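PDB 1LF6: glucoamylase from Thermoanaerobacterium thermosaccharolyticum, which hydrolyses terminal alpha-1,4-linked glucose residues from the non-reducing ends of glucan chains, probably releasing beta-D-glucose. Local coordinates for residues I67-V72 with H158-G163; V47-F52 with D310-G315; N207-D212 with N229-A234; I634-W639 with S650-A655; G41-Y46 with I124-K129. All coordinates share one frame; numbering follows the deposited sequence.

Contacts 1, 2, 3 and 5 all reach one antiparallel sheet of the N-terminal beta-sandwich, whereas contact 4 lies in the (alpha/alpha) barrel. Contact 2 joins these two parts of the enzyme. It touches contact 5, where Lys311 NZ lies 2.6 Å from Thr42 OG1, and contact 1, where Ile67 N lies 2.9 Å from Asp310 OD1. Contact 3 sits far out on the sheet, its centre about 30 Å from that of contact 2. Contact 4 touches none of the others. It is the one near the probable active site: the side chain of Glu636 is about 4 Å from that of Trp325 and about 9 Å from that of Glu438.

Contact 1 of 5, residues I67-V72 with H158-G163; sequences IDTADV and HIKNQG
Asp71 and Ala70 hold the loop 158-163 through three hydrogen bonds, two to backbone oxygens and one to a carboxylate. This is the tight, mostly buried part. His158 N gives its proton to Asp71 O at 2.6 Å, from above the carbonyl plane. The buried His158 is held by Asp30 through NE2. Asn161 N meets Ala70 O almost head-on at 2.7 Å. The carboxylate of Asp71 completes the set. Its CG lies anti to the carbonyl carbon (chi1 -60°), which turns OD2 to the loop. There the anti lone pair of OD2 takes the proton of Lys160 N at 3.0 Å, in a nearly straight bond (171°). Lys160 and Asn161 both have positive phi, so the loop curls round these oxygens. Ile159 CG2 packs beside Asp71 OD2 at 3.9 Å.

The looser side is partly exposed. Thr69 CG2 only brushes Lys160 CA at 4.2 Å, and Thr69 OG1 is bonded to Thr66. The CB of Lys160 points away, and its NZ bonds to Asn185. The arrangement belongs to the antiparallel sheet of the N-terminal beta-sandwich: strand 70-80 runs beside strand 150-157, and the turn that follows the latter folds back on Ala70 and Asp71.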
# COMPACT_ATOMS: atom_id res chain seq x y z
N ILE A 67 6.43 -2.65 -9.92
CA ILE A 67 5.63 -1.99 -8.91
C ILE A 67 6.43 -1.24 -7.84
O ILE A 67 5.85 -0.54 -7.02
CB ILE A 67 4.66 -3.01 -8.25
CG1 ILE A 67 3.46 -2.27 -7.65
CG2 ILE A 67 5.40 -3.85 -7.21
CD1 ILE A 67 2.35 -3.20 -7.22
N ASP A 68 7.75 -1.37 -7.85
CA ASP A 68 8.58 -0.65 -6.88
C ASP A 68 9.44 0.40 -7.58
O ASP A 68 10.39 0.93 -7.00
CB ASP A 68 9.46 -1.62 -6.08
CG ASP A 68 10.64 -2.15 -6.87
OD1 ASP A 68 10.56 -2.20 -8.12
OD2 ASP A 68 11.65 -2.53 -6.24
N THR A 69 9.09 0.71 -8.82
CA THR A 69 9.82 1.72 -9.59
C THR A 69 8.90 2.89 -9.93
O THR A 69 8.19 2.88 -10.95
CB THR A 69 10.39 1.13 -10.90
OG1 THR A 69 11.13 -0.06 -10.59
CG2 THR A 69 11.34 2.13 -11.57
N ALA A 70 8.88 3.89 -9.06
CA ALA A 70 8.07 5.08 -9.27
C ALA A 70 8.86 5.97 -10.22
O ALA A 70 10.07 6.11 -10.09
CB ALA A 70 7.82 5.80 -7.96
N ASP A 71 8.17 6.56 -11.19
CA ASP A 71 8.82 7.41 -12.18
C ASP A 71 8.20 8.79 -12.24
O ASP A 71 8.75 9.70 -12.86
CB ASP A 71 8.70 6.76 -13.56
CG ASP A 71 9.34 5.40 -13.62
OD1 ASP A 71 8.63 4.42 -13.93
OD2 ASP A 71 10.56 5.30 -13.36
N VAL A 72 7.05 8.93 -11.60
CA VAL A 72 6.33 10.20 -11.61
C VAL A 72 5.92 10.63 -10.21
O VAL A 72 5.56 9.81 -9.37
CB VAL A 72 5.06 10.06 -12.48
CG1 VAL A 72 4.30 11.38 -12.51
CG2 VAL A 72 5.44 9.62 -13.88
N HIS A 158 9.93 11.86 -11.88
CA HIS A 158 10.89 11.44 -10.86
C HIS A 158 11.30 10.04 -11.27
O HIS A 158 11.08 9.08 -10.54
CB HIS A 158 10.25 11.39 -9.47
CG HIS A 158 10.13 12.72 -8.81
ND1 HIS A 158 10.00 12.86 -7.45
CD2 HIS A 158 10.09 13.97 -9.32
CE1 HIS A 158 9.90 14.14 -7.14
NE2 HIS A 158 9.95 14.84 -8.26
N ILE A 159 11.89 9.94 -12.46
CA ILE A 159 12.29 8.66 -13.01
C ILE A 159 13.20 7.84 -12.10
O ILE A 159 14.16 8.35 -11.52
CB ILE A 159 12.94 8.85 -14.39
CG1 ILE A 159 11.99 9.66 -15.28
CG2 ILE A 159 13.24 7.50 -15.04
CD1 ILE A 159 12.59 10.12 -16.57
N LYS A 160 12.87 6.56 -12.00
CA LYS A 160 13.60 5.62 -11.16
C LYS A 160 13.75 6.06 -9.71
O LYS A 160 14.84 6.09 -9.16
CB LYS A 160 14.98 5.32 -11.77
CG LYS A 160 14.93 4.31 -12.90
CD LYS A 160 16.28 3.65 -13.10
CE LYS A 160 16.17 2.40 -13.95
NZ LYS A 160 17.46 1.66 -14.00
N ASN A 161 12.62 6.41 -9.11
CA ASN A 161 12.55 6.82 -7.70
C ASN A 161 13.35 8.03 -7.24
O ASN A 161 13.77 8.07 -6.09
CB ASN A 161 12.91 5.62 -6.81
CG ASN A 161 12.02 4.43 -7.07
OD1 ASN A 161 12.47 3.39 -7.55
ND2 ASN A 161 10.74 4.56 -6.75
N GLN A 162 13.57 9.00 -8.12
CA GLN A 162 14.30 10.19 -7.71
C GLN A 162 13.91 11.40 -8.54
O GLN A 162 13.80 11.32 -9.77
CB GLN A 162 15.82 9.97 -7.78
CG GLN A 162 16.44 10.02 -9.15
CD GLN A 162 17.96 10.03 -9.09
OE1 GLN A 162 18.58 9.08 -8.60
NE2 GLN A 162 18.57 11.11 -9.57
N GLY A 163 13.67 12.52 -7.87
CA GLY A 163 13.27 13.73 -8.56
C GLY A 163 14.40 14.54 -9.13
O GLY A 163 14.19 15.35 -10.03

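Contact 2 of 5, residues V47-F52 with D310-G315; sequences VSKVWF and DKTNKG
The indole of Trp51 carries Lys311 CE over one face, 3.7 Å above the plane and shifted toward the rim. Lys311 N lies at the ring edge, in plane. The two side chains run past each other in opposite directions, and Lys311 CG comes within 3.5 Å of Trp51 CZ2. Thr42 and Ile67 also pack on this tryptophan. Beyond CG the lysine chain is fully extended (chi2 179°), which carries the ammonium past the ring. Lys311 NZ is 5.2 Å from the centre of the six-membered ring, at most a weak cation-pi attraction. Its firm partner is Ser48 O at 2.6 Å. Thr42 OG1 and Ala43 O accept from the same NZ, so several oxygens surround the charge. At the other end, Asp310 OD2 takes the proton of Asn313 N at 2.8 Å. This Asx motif shapes the loop that presents Lys311. A buried lysine is thus plugged into the beta-sandwich from a loop of the family 15 catalytic region, an interface of the two-domain bacterial glucoamylase.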
# COMPACT_ATOMS: atom_id res chain seq x y z
N VAL A 47 0.89 -7.79 -19.13
CA VAL A 47 1.47 -7.07 -20.26
C VAL A 47 1.67 -5.59 -19.96
O VAL A 47 2.78 -5.07 -20.11
CB VAL A 47 0.57 -7.20 -21.51
CG1 VAL A 47 1.25 -6.55 -22.71
CG2 VAL A 47 0.28 -8.68 -21.80
N SER A 48 0.60 -4.91 -19.54
CA SER A 48 0.67 -3.49 -19.23
C SER A 48 1.33 -3.28 -17.87
O SER A 48 0.66 -3.35 -16.83
CB SER A 48 -0.74 -2.89 -19.22
OG SER A 48 -0.69 -1.49 -18.97
N LYS A 49 2.63 -3.02 -17.89
CA LYS A 49 3.39 -2.82 -16.66
C LYS A 49 3.44 -1.37 -16.19
O LYS A 49 4.51 -0.77 -16.07
CB LYS A 49 4.81 -3.37 -16.84
CG LYS A 49 4.87 -4.83 -17.26
CD LYS A 49 6.28 -5.39 -17.07
CE LYS A 49 6.48 -6.70 -17.81
NZ LYS A 49 5.37 -7.67 -17.66
N VAL A 50 2.26 -0.81 -15.92
CA VAL A 50 2.12 0.56 -15.45
C VAL A 50 1.09 0.61 -14.32
O VAL A 50 -0.00 0.07 -14.44
CB VAL A 50 1.64 1.50 -16.57
CG1 VAL A 50 1.34 2.89 -16.00
CG2 VAL A 50 2.70 1.60 -17.67
N TRP A 51 1.46 1.27 -13.22
CA TRP A 51 0.57 1.43 -12.07
C TRP A 51 0.43 2.92 -11.80
O TRP A 51 1.38 3.67 -12.00
CB TRP A 51 1.17 0.80 -10.81
CG TRP A 51 1.27 -0.69 -10.80
CD1 TRP A 51 0.46 -1.55 -10.13
CD2 TRP A 51 2.30 -1.48 -11.39
NE1 TRP A 51 0.93 -2.84 -10.26
CE2 TRP A 51 2.06 -2.82 -11.03
CE3 TRP A 51 3.41 -1.18 -12.20
CZ2 TRP A 51 2.89 -3.87 -11.44
CZ3 TRP A 51 4.24 -2.22 -12.60
CH2 TRP A 51 3.97 -3.55 -12.22
N PHE A 52 -0.75 3.35 -11.35
CA PHE A 52 -0.95 4.76 -11.03
C PHE A 52 -1.65 4.91 -9.68
O PHE A 52 -2.29 3.97 -9.20
CB PHE A 52 -1.78 5.47 -12.11
CG PHE A 52 -3.20 4.97 -12.21
CD1 PHE A 52 -3.52 3.89 -13.02
CD2 PHE A 52 -4.22 5.58 -11.47
CE1 PHE A 52 -4.83 3.42 -13.10
CE2 PHE A 52 -5.53 5.11 -11.54
CZ PHE A 52 -5.83 4.03 -12.36
N ASP A 310 3.76 -7.46 -8.34
CA ASP A 310 4.65 -7.00 -9.39
C ASP A 310 4.28 -7.86 -10.59
O ASP A 310 3.81 -8.99 -10.42
CB ASP A 310 6.12 -7.22 -9.04
CG ASP A 310 7.07 -6.67 -10.12
OD1 ASP A 310 6.94 -5.48 -10.47
OD2 ASP A 310 7.92 -7.44 -10.61
N LYS A 311 4.46 -7.33 -11.79
CA LYS A 311 4.09 -8.09 -12.98
C LYS A 311 5.25 -8.88 -13.60
O LYS A 311 5.06 -9.60 -14.57
CB LYS A 311 3.44 -7.16 -14.00
CG LYS A 311 2.14 -6.57 -13.47
CD LYS A 311 1.46 -5.62 -14.43
CE LYS A 311 0.13 -5.15 -13.86
NZ LYS A 311 -0.67 -4.30 -14.78
N THR A 312 6.44 -8.74 -13.02
CA THR A 312 7.61 -9.46 -13.50
C THR A 312 7.95 -10.54 -12.48
O THR A 312 8.14 -11.70 -12.83
CB THR A 312 8.80 -8.50 -13.68
OG1 THR A 312 8.41 -7.42 -14.53
CG2 THR A 312 9.98 -9.23 -14.33
N ASN A 313 8.03 -10.15 -11.21
CA ASN A 313 8.29 -11.11 -10.14
C ASN A 313 6.93 -11.45 -9.55
O ASN A 313 6.50 -10.84 -8.56
CB ASN A 313 9.19 -10.48 -9.06
CG ASN A 313 10.67 -10.59 -9.40
OD1 ASN A 313 11.27 -11.66 -9.26
ND2 ASN A 313 11.26 -9.49 -9.85
N LYS A 314 6.25 -12.40 -10.17
CA LYS A 314 4.92 -12.80 -9.72
C LYS A 314 4.92 -13.36 -8.31
O LYS A 314 5.84 -14.07 -7.91
CB LYS A 314 4.32 -13.82 -10.70
CG LYS A 314 4.13 -13.28 -12.11
CD LYS A 314 3.50 -14.33 -13.02
CE LYS A 314 3.33 -13.80 -14.43
NZ LYS A 314 2.78 -14.84 -15.35
N GLY A 315 3.88 -13.02 -7.55
CA GLY A 315 3.80 -13.49 -6.18
C GLY A 315 4.33 -12.43 -5.23
O GLY A 315 4.10 -12.49 -4.02

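Contact 3 of 5, residues N207-D212 with N229-A234; sequences NDIMTD and NIIEGA
Asp208 and Ile209 press on Ile231 and Gly233 in a buried contact of helix on sheet, where the first residues of helix 209-216 meet one face of strand 230-236. No hydrogen bond crosses it. Ile209 packs against the glycine, with its CB 3.9 Å from Gly233 CA. Any side chain on Gly233 would point straight at Ile209 CB and collide with it. The glycine therefore lets the helix come this close. Ile209 CG2 also meets Ile231 CG2 at 4.3 Å. The chi1 of Ile209, -147°, is well off a staggered value, which suggests some strain in this fit.

Asp208 makes the second touch. Its CB is 3.5 Å from Ile231 CD1, and the same methyl lies 3.2 Å from Asp208 OD1. Asp208 is the N-cap of the helix. Its CG sits between the backbone N and the carbonyl carbon (chi1 52°). From there OD2 accepts a very short hydrogen bond, 2.5 Å, from Thr211 OG1, which ties the side chain to the first turn. Asp208 O accepts from Asp212 N at 2.9 Å.

Strand 230-236 runs between strands 150-157 and 198-203, and Ile209 reaches across to Tyr152 and Ala154 of the former. The CB of Glu232 points away from the helix, and its side chain touches Leu179 and Ala181 of the other sheet. The helix thus covers the outer face of the sandwich here.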
# COMPACT_ATOMS: atom_id res chain seq x y z
N ASN A 207 12.36 28.29 -12.70
CA ASN A 207 11.67 28.79 -13.88
C ASN A 207 10.70 27.76 -14.43
O ASN A 207 10.51 27.65 -15.65
CB ASN A 207 12.68 29.20 -14.96
CG ASN A 207 13.76 28.16 -15.18
OD1 ASN A 207 13.47 26.96 -15.29
ND2 ASN A 207 15.00 28.61 -15.26
N ASP A 208 10.10 26.99 -13.53
CA ASP A 208 9.13 25.97 -13.92
C ASP A 208 7.80 26.64 -14.25
O ASP A 208 7.59 27.81 -13.93
CB ASP A 208 8.93 24.97 -12.78
CG ASP A 208 8.62 25.64 -11.46
OD1 ASP A 208 7.63 25.25 -10.81
OD2 ASP A 208 9.36 26.56 -11.06
N ILE A 209 6.90 25.89 -14.88
CA ILE A 209 5.60 26.41 -15.27
C ILE A 209 4.86 27.08 -14.11
O ILE A 209 4.28 28.15 -14.27
CB ILE A 209 4.74 25.27 -15.91
CG1 ILE A 209 3.84 25.84 -17.01
CG2 ILE A 209 3.95 24.54 -14.85
CD1 ILE A 209 2.81 26.84 -16.55
N MET A 210 4.88 26.45 -12.93
CA MET A 210 4.19 27.00 -11.76
C MET A 210 4.74 28.36 -11.35
O MET A 210 3.98 29.28 -11.05
CB MET A 210 4.32 26.02 -10.58
CG MET A 210 3.54 26.43 -9.33
SD MET A 210 1.75 26.32 -9.53
CE MET A 210 1.32 28.02 -9.77
N THR A 211 6.07 28.50 -11.35
CA THR A 211 6.69 29.76 -10.97
C THR A 211 6.43 30.83 -12.03
O THR A 211 6.20 31.99 -11.71
CB THR A 211 8.22 29.60 -10.80
OG1 THR A 211 8.51 28.56 -9.86
CG2 THR A 211 8.84 30.91 -10.30
N ASP A 212 6.46 30.42 -13.29
CA ASP A 212 6.23 31.33 -14.40
C ASP A 212 4.86 31.98 -14.29
O ASP A 212 4.71 33.17 -14.57
CB ASP A 212 6.35 30.57 -15.73
CG ASP A 212 6.44 31.50 -16.92
OD1 ASP A 212 6.51 30.99 -18.06
OD2 ASP A 212 6.45 32.74 -16.73
N ASN A 229 15.90 18.72 -11.15
CA ASN A 229 14.54 18.64 -10.61
C ASN A 229 13.70 19.50 -11.54
O ASN A 229 13.56 20.70 -11.34
CB ASN A 229 14.48 19.18 -9.18
CG ASN A 229 14.84 18.13 -8.14
OD1 ASN A 229 16.01 17.86 -7.90
ND2 ASN A 229 13.82 17.53 -7.54
N ILE A 230 13.16 18.87 -12.57
CA ILE A 230 12.39 19.58 -13.57
C ILE A 230 10.88 19.39 -13.51
O ILE A 230 10.37 18.52 -12.81
CB ILE A 230 12.85 19.17 -14.97
CG1 ILE A 230 12.55 17.69 -15.21
CG2 ILE A 230 14.35 19.41 -15.11
CD1 ILE A 230 12.89 17.20 -16.60
N ILE A 231 10.18 20.23 -14.26
CA ILE A 231 8.73 20.20 -14.36
C ILE A 231 8.38 20.45 -15.83
O ILE A 231 8.72 21.49 -16.39
CB ILE A 231 8.09 21.28 -13.48
CG1 ILE A 231 8.47 21.03 -12.02
CG2 ILE A 231 6.57 21.28 -13.67
CD1 ILE A 231 7.94 22.06 -11.07
N GLU A 232 7.74 19.47 -16.46
CA GLU A 232 7.37 19.61 -17.85
C GLU A 232 5.96 20.18 -17.93
O GLU A 232 4.98 19.49 -17.69
CB GLU A 232 7.48 18.24 -18.55
CG GLU A 232 8.90 17.70 -18.46
CD GLU A 232 9.18 16.54 -19.39
OE1 GLU A 232 10.37 16.35 -19.74
OE2 GLU A 232 8.23 15.81 -19.77
N GLY A 233 5.89 21.48 -18.25
CA GLY A 233 4.62 22.17 -18.34
C GLY A 233 4.15 22.39 -19.76
O GLY A 233 4.94 22.41 -20.70
N ALA A 234 2.84 22.56 -19.91
CA ALA A 234 2.25 22.78 -21.22
C ALA A 234 0.89 23.44 -21.07
O ALA A 234 0.18 23.20 -20.08
CB ALA A 234 2.11 21.46 -21.97

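Contact 4 of 5, residues I634-W639 with S650-A655; sequences ISEQVW and SPLNWA
Leu652 lies against Glu636, its CD2 methyl 3.5 Å from Glu636 CA and 3.7 Å from Glu636 CB. The two side chains meet at a slant. Leu652 CG is anti to its own backbone N (chi1 -176°), which swings both methyls to the glutamate stem. Beside this pair Ser635 CB packs on Ser650 CB at 3.7 Å. Ile634 CG2 meets Ala655 CB at 4.0 Å, on the first turn of helix 653-668.

One hydrogen bond fixes the register. Leu652 N points nearly straight at Ile634 O, at 3.0 Å. Leu652 is the N-cap residue, so this bond ties the start of helix 653-668 to the loop 634-639. The peptide bond before Pro651 is cis, within the turn from Ser650 to Leu652.

The next shell holds the polar ends. Gln637 NE2 gives a straight bond (167°) to Glu636 OE2, 2.9 Å long, on the anti side. Tyr337 OH binds OE1. Gln637 is itself held by Arg597 N and Tyr581 O. Ser635 OG bonds to Gln637 O at 2.6 Å. An alanine in place of Glu636 would probably cost Tyr337 OH and Gln637 NE2 their carboxylate partner and let the tyrosine turn more easily.

Glu636 lies near Trp325, a likely substrate-binding residue. Apolar packing on its stem and bonds to both its oxygens imply a carboxylate kept at a set angle in the probable active-site wall.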
# COMPACT_ATOMS: atom_id res chain seq x y z
N ILE A 634 -8.41 2.14 2.62
CA ILE A 634 -8.17 2.12 4.05
C ILE A 634 -6.70 2.43 4.32
O ILE A 634 -5.80 1.80 3.76
CB ILE A 634 -8.51 0.74 4.67
CG1 ILE A 634 -9.96 0.36 4.34
CG2 ILE A 634 -8.31 0.78 6.19
CD1 ILE A 634 -10.35 -1.05 4.80
N SER A 635 -6.47 3.40 5.19
CA SER A 635 -5.11 3.78 5.53
C SER A 635 -4.59 2.93 6.68
O SER A 635 -5.35 2.21 7.33
CB SER A 635 -5.05 5.26 5.94
OG SER A 635 -5.71 5.47 7.18
N GLU A 636 -3.29 3.02 6.92
CA GLU A 636 -2.65 2.30 8.00
C GLU A 636 -3.13 2.88 9.34
O GLU A 636 -3.37 2.14 10.30
CB GLU A 636 -1.14 2.46 7.88
CG GLU A 636 -0.34 1.92 9.04
CD GLU A 636 1.14 2.23 8.89
OE1 GLU A 636 1.84 1.45 8.22
OE2 GLU A 636 1.58 3.26 9.43
N GLN A 637 -3.28 4.20 9.39
CA GLN A 637 -3.69 4.88 10.61
C GLN A 637 -4.73 5.98 10.41
O GLN A 637 -4.79 6.60 9.35
CB GLN A 637 -2.46 5.52 11.27
CG GLN A 637 -1.34 4.55 11.60
CD GLN A 637 -0.14 5.25 12.21
OE1 GLN A 637 -0.28 6.05 13.14
NE2 GLN A 637 1.04 4.95 11.70
N VAL A 638 -5.54 6.22 11.45
CA VAL A 638 -6.56 7.26 11.45
C VAL A 638 -6.47 8.06 12.76
O VAL A 638 -5.99 7.55 13.77
CB VAL A 638 -8.00 6.68 11.34
CG1 VAL A 638 -8.16 5.93 10.02
CG2 VAL A 638 -8.30 5.78 12.53
N TRP A 639 -6.93 9.31 12.73
CA TRP A 639 -6.91 10.18 13.90
C TRP A 639 -7.93 9.77 14.96
O TRP A 639 -9.00 9.25 14.63
CB TRP A 639 -7.18 11.63 13.50
CG TRP A 639 -6.14 12.23 12.61
CD1 TRP A 639 -6.19 12.36 11.26
CD2 TRP A 639 -4.91 12.83 13.03
NE1 TRP A 639 -5.06 13.01 10.80
CE2 TRP A 639 -4.26 13.31 11.88
CE3 TRP A 639 -4.30 13.01 14.28
CZ2 TRP A 639 -3.03 13.96 11.92
CZ3 TRP A 639 -3.06 13.66 14.32
CH2 TRP A 639 -2.44 14.12 13.15
N SER A 650 -1.27 4.34 2.64
CA SER A 650 -2.60 3.98 2.16
C SER A 650 -2.50 3.81 0.65
O SER A 650 -1.85 4.59 -0.04
CB SER A 650 -3.62 5.06 2.50
OG SER A 650 -3.60 6.08 1.52
N PRO A 651 -3.13 2.76 0.11
CA PRO A 651 -3.87 1.74 0.87
C PRO A 651 -2.94 0.79 1.62
O PRO A 651 -1.90 0.40 1.09
CB PRO A 651 -4.68 1.02 -0.22
CG PRO A 651 -3.82 1.17 -1.45
CD PRO A 651 -3.34 2.61 -1.34
N LEU A 652 -3.30 0.42 2.85
CA LEU A 652 -2.49 -0.54 3.60
C LEU A 652 -3.09 -1.89 3.21
O LEU A 652 -4.17 -2.25 3.66
CB LEU A 652 -2.60 -0.34 5.12
CG LEU A 652 -1.71 -1.26 5.96
CD1 LEU A 652 -0.24 -0.95 5.69
CD2 LEU A 652 -2.00 -1.09 7.44
N ASN A 653 -2.38 -2.60 2.34
CA ASN A 653 -2.86 -3.88 1.84
C ASN A 653 -3.28 -4.89 2.90
O ASN A 653 -4.28 -5.59 2.74
CB ASN A 653 -1.82 -4.48 0.89
CG ASN A 653 -1.65 -3.63 -0.37
OD1 ASN A 653 -2.56 -2.90 -0.77
ND2 ASN A 653 -0.49 -3.74 -1.01
N TRP A 654 -2.52 -4.96 3.99
CA TRP A 654 -2.84 -5.86 5.08
C TRP A 654 -4.21 -5.51 5.69
O TRP A 654 -4.99 -6.41 6.05
CB TRP A 654 -1.72 -5.78 6.12
CG TRP A 654 -1.86 -6.68 7.31
CD1 TRP A 654 -2.83 -7.61 7.55
CD2 TRP A 654 -1.00 -6.69 8.46
NE1 TRP A 654 -2.64 -8.20 8.78
CE2 TRP A 654 -1.52 -7.65 9.36
CE3 TRP A 654 0.15 -5.99 8.81
CZ2 TRP A 654 -0.92 -7.92 10.59
CZ3 TRP A 654 0.75 -6.25 10.04
CH2 TRP A 654 0.21 -7.21 10.91
N ALA A 655 -4.50 -4.22 5.79
CA ALA A 655 -5.78 -3.79 6.35
C ALA A 655 -6.95 -4.16 5.43
O ALA A 655 -8.03 -4.53 5.90
CB ALA A 655 -5.76 -2.29 6.59

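Contact 5 of 5, residues G41-Y46 with I124-K129; sequences GTANNY and IFTDVK
A water-bridged junction joins the ends of strands 39-42 and 118-126, with Ala43 facing Thr126 and Val128. The water accepts from Ala43 N at 2.9 Å and from Thr126 OG1 at 2.8 Å. It thus satisfies a backbone N-H that has no good direct line to the threonine. Thr126 OG1 sits between its backbone N and carbonyl carbon (chi1 58°), facing Ala43. Ala43 CB lies 3.7 Å from that oxygen. The same methyl packs on Val128 CA at 3.9 Å and on Val128 CG1 at 4.2 Å.

The two strands come from different sheets of the N-terminal beta-sandwich, so the junction ties the sheets at one end. Helix 269-284 lies over it: Tyr276 touches Thr126, and Glu279 touches both Val128 and Asn45. Asn45 leads with its side chain to Val128, and its CG is 3.6 Å from Val128 O. A leucine in place of Asn45 would probably leave Val128 O without the polar group beside it.

After Thr126 the chain bends through an Asx turn. Asp127 OD2 takes the proton of Lys129 N at 2.9 Å, from above the carboxylate plane. The other oxygen, OD1, forms a salt bridge with Arg130 and also accepts from Thr264.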
# COMPACT_ATOMS: atom_id res chain seq x y z
N GLY A 41 -4.47 2.00 -9.31
CA GLY A 41 -4.89 1.13 -10.39
C GLY A 41 -3.81 0.63 -11.32
O GLY A 41 -2.67 1.09 -11.29
N THR A 42 -4.19 -0.32 -12.16
CA THR A 42 -3.29 -0.92 -13.13
C THR A 42 -4.17 -1.87 -13.94
O THR A 42 -5.23 -2.29 -13.47
CB THR A 42 -2.16 -1.71 -12.44
OG1 THR A 42 -1.19 -2.11 -13.41
CG2 THR A 42 -2.71 -2.94 -11.73
N ALA A 43 -3.74 -2.20 -15.15
CA ALA A 43 -4.51 -3.12 -15.97
C ALA A 43 -4.43 -4.48 -15.30
O ALA A 43 -3.41 -4.83 -14.71
CB ALA A 43 -3.94 -3.19 -17.38
N ASN A 44 -5.52 -5.24 -15.38
CA ASN A 44 -5.56 -6.56 -14.78
C ASN A 44 -4.94 -7.62 -15.70
O ASN A 44 -5.58 -8.59 -16.11
CB ASN A 44 -7.02 -6.92 -14.42
CG ASN A 44 -7.17 -8.34 -13.92
OD1 ASN A 44 -6.31 -8.88 -13.23
ND2 ASN A 44 -8.30 -8.96 -14.25
N ASN A 45 -3.67 -7.41 -16.04
CA ASN A 45 -2.91 -8.33 -16.87
C ASN A 45 -1.43 -8.05 -16.65
O ASN A 45 -1.07 -7.02 -16.07
CB ASN A 45 -3.27 -8.20 -18.37
CG ASN A 45 -2.92 -6.83 -18.96
OD1 ASN A 45 -3.80 -6.05 -19.30
ND2 ASN A 45 -1.63 -6.56 -19.09
N TYR A 46 -0.57 -8.95 -17.10
CA TYR A 46 0.87 -8.79 -16.91
C TYR A 46 1.59 -8.03 -18.03
O TYR A 46 2.76 -7.67 -17.88
CB TYR A 46 1.52 -10.16 -16.70
CG TYR A 46 1.06 -10.84 -15.43
CD1 TYR A 46 0.13 -11.89 -15.47
CD2 TYR A 46 1.51 -10.41 -14.19
CE1 TYR A 46 -0.33 -12.48 -14.29
CE2 TYR A 46 1.06 -11.00 -13.01
CZ TYR A 46 0.14 -12.03 -13.06
OH TYR A 46 -0.30 -12.60 -11.89
N ILE A 124 -9.50 8.44 -15.51
CA ILE A 124 -8.15 7.88 -15.47
C ILE A 124 -8.10 6.35 -15.41
O ILE A 124 -8.82 5.73 -14.63
CB ILE A 124 -7.38 8.45 -14.26
CG1 ILE A 124 -7.38 9.98 -14.34
CG2 ILE A 124 -5.95 7.91 -14.24
CD1 ILE A 124 -6.88 10.67 -13.09
N PHE A 125 -7.22 5.78 -16.23
CA PHE A 125 -7.02 4.34 -16.30
C PHE A 125 -5.84 4.08 -17.21
O PHE A 125 -5.21 5.02 -17.70
CB PHE A 125 -8.28 3.64 -16.84
CG PHE A 125 -8.65 4.07 -18.24
CD1 PHE A 125 -8.20 3.35 -19.34
CD2 PHE A 125 -9.44 5.19 -18.45
CE1 PHE A 125 -8.53 3.75 -20.63
CE2 PHE A 125 -9.77 5.60 -19.73
CZ PHE A 125 -9.32 4.88 -20.83
N THR A 126 -5.51 2.82 -17.45
CA THR A 126 -4.38 2.50 -18.31
C THR A 126 -4.77 1.71 -19.56
O THR A 126 -5.89 1.21 -19.66
CB THR A 126 -3.30 1.71 -17.55
OG1 THR A 126 -3.87 0.51 -17.02
CG2 THR A 126 -2.74 2.55 -16.41
N ASP A 127 -3.84 1.62 -20.49
CA ASP A 127 -4.03 0.89 -21.74
C ASP A 127 -3.72 -0.58 -21.45
O ASP A 127 -2.59 -0.93 -21.14
CB ASP A 127 -3.08 1.45 -22.81
CG ASP A 127 -3.33 0.86 -24.19
OD1 ASP A 127 -2.97 1.53 -25.19
OD2 ASP A 127 -3.85 -0.27 -24.29
N VAL A 128 -4.74 -1.43 -21.54
CA VAL A 128 -4.57 -2.85 -21.26
C VAL A 128 -3.53 -3.54 -22.16
O VAL A 128 -2.95 -4.55 -21.77
CB VAL A 128 -5.91 -3.61 -21.39
CG1 VAL A 128 -6.91 -3.07 -20.38
CG2 VAL A 128 -6.46 -3.47 -22.81
N LYS A 129 -3.30 -2.98 -23.34
CA LYS A 129 -2.35 -3.58 -24.29
C LYS A 129 -0.92 -3.07 -24.24
O LYS A 129 -0.00 -3.78 -24.66
CB LYS A 129 -2.87 -3.42 -25.72
CG LYS A 129 -3.95 -4.41 -26.11
CD LYS A 129 -4.26 -4.28 -27.59
CE LYS A 129 -5.06 -5.46 -28.09
NZ LYS A 129 -5.23 -5.42 -29.57
O HOH W 1 -1.53 -0.94 -16.57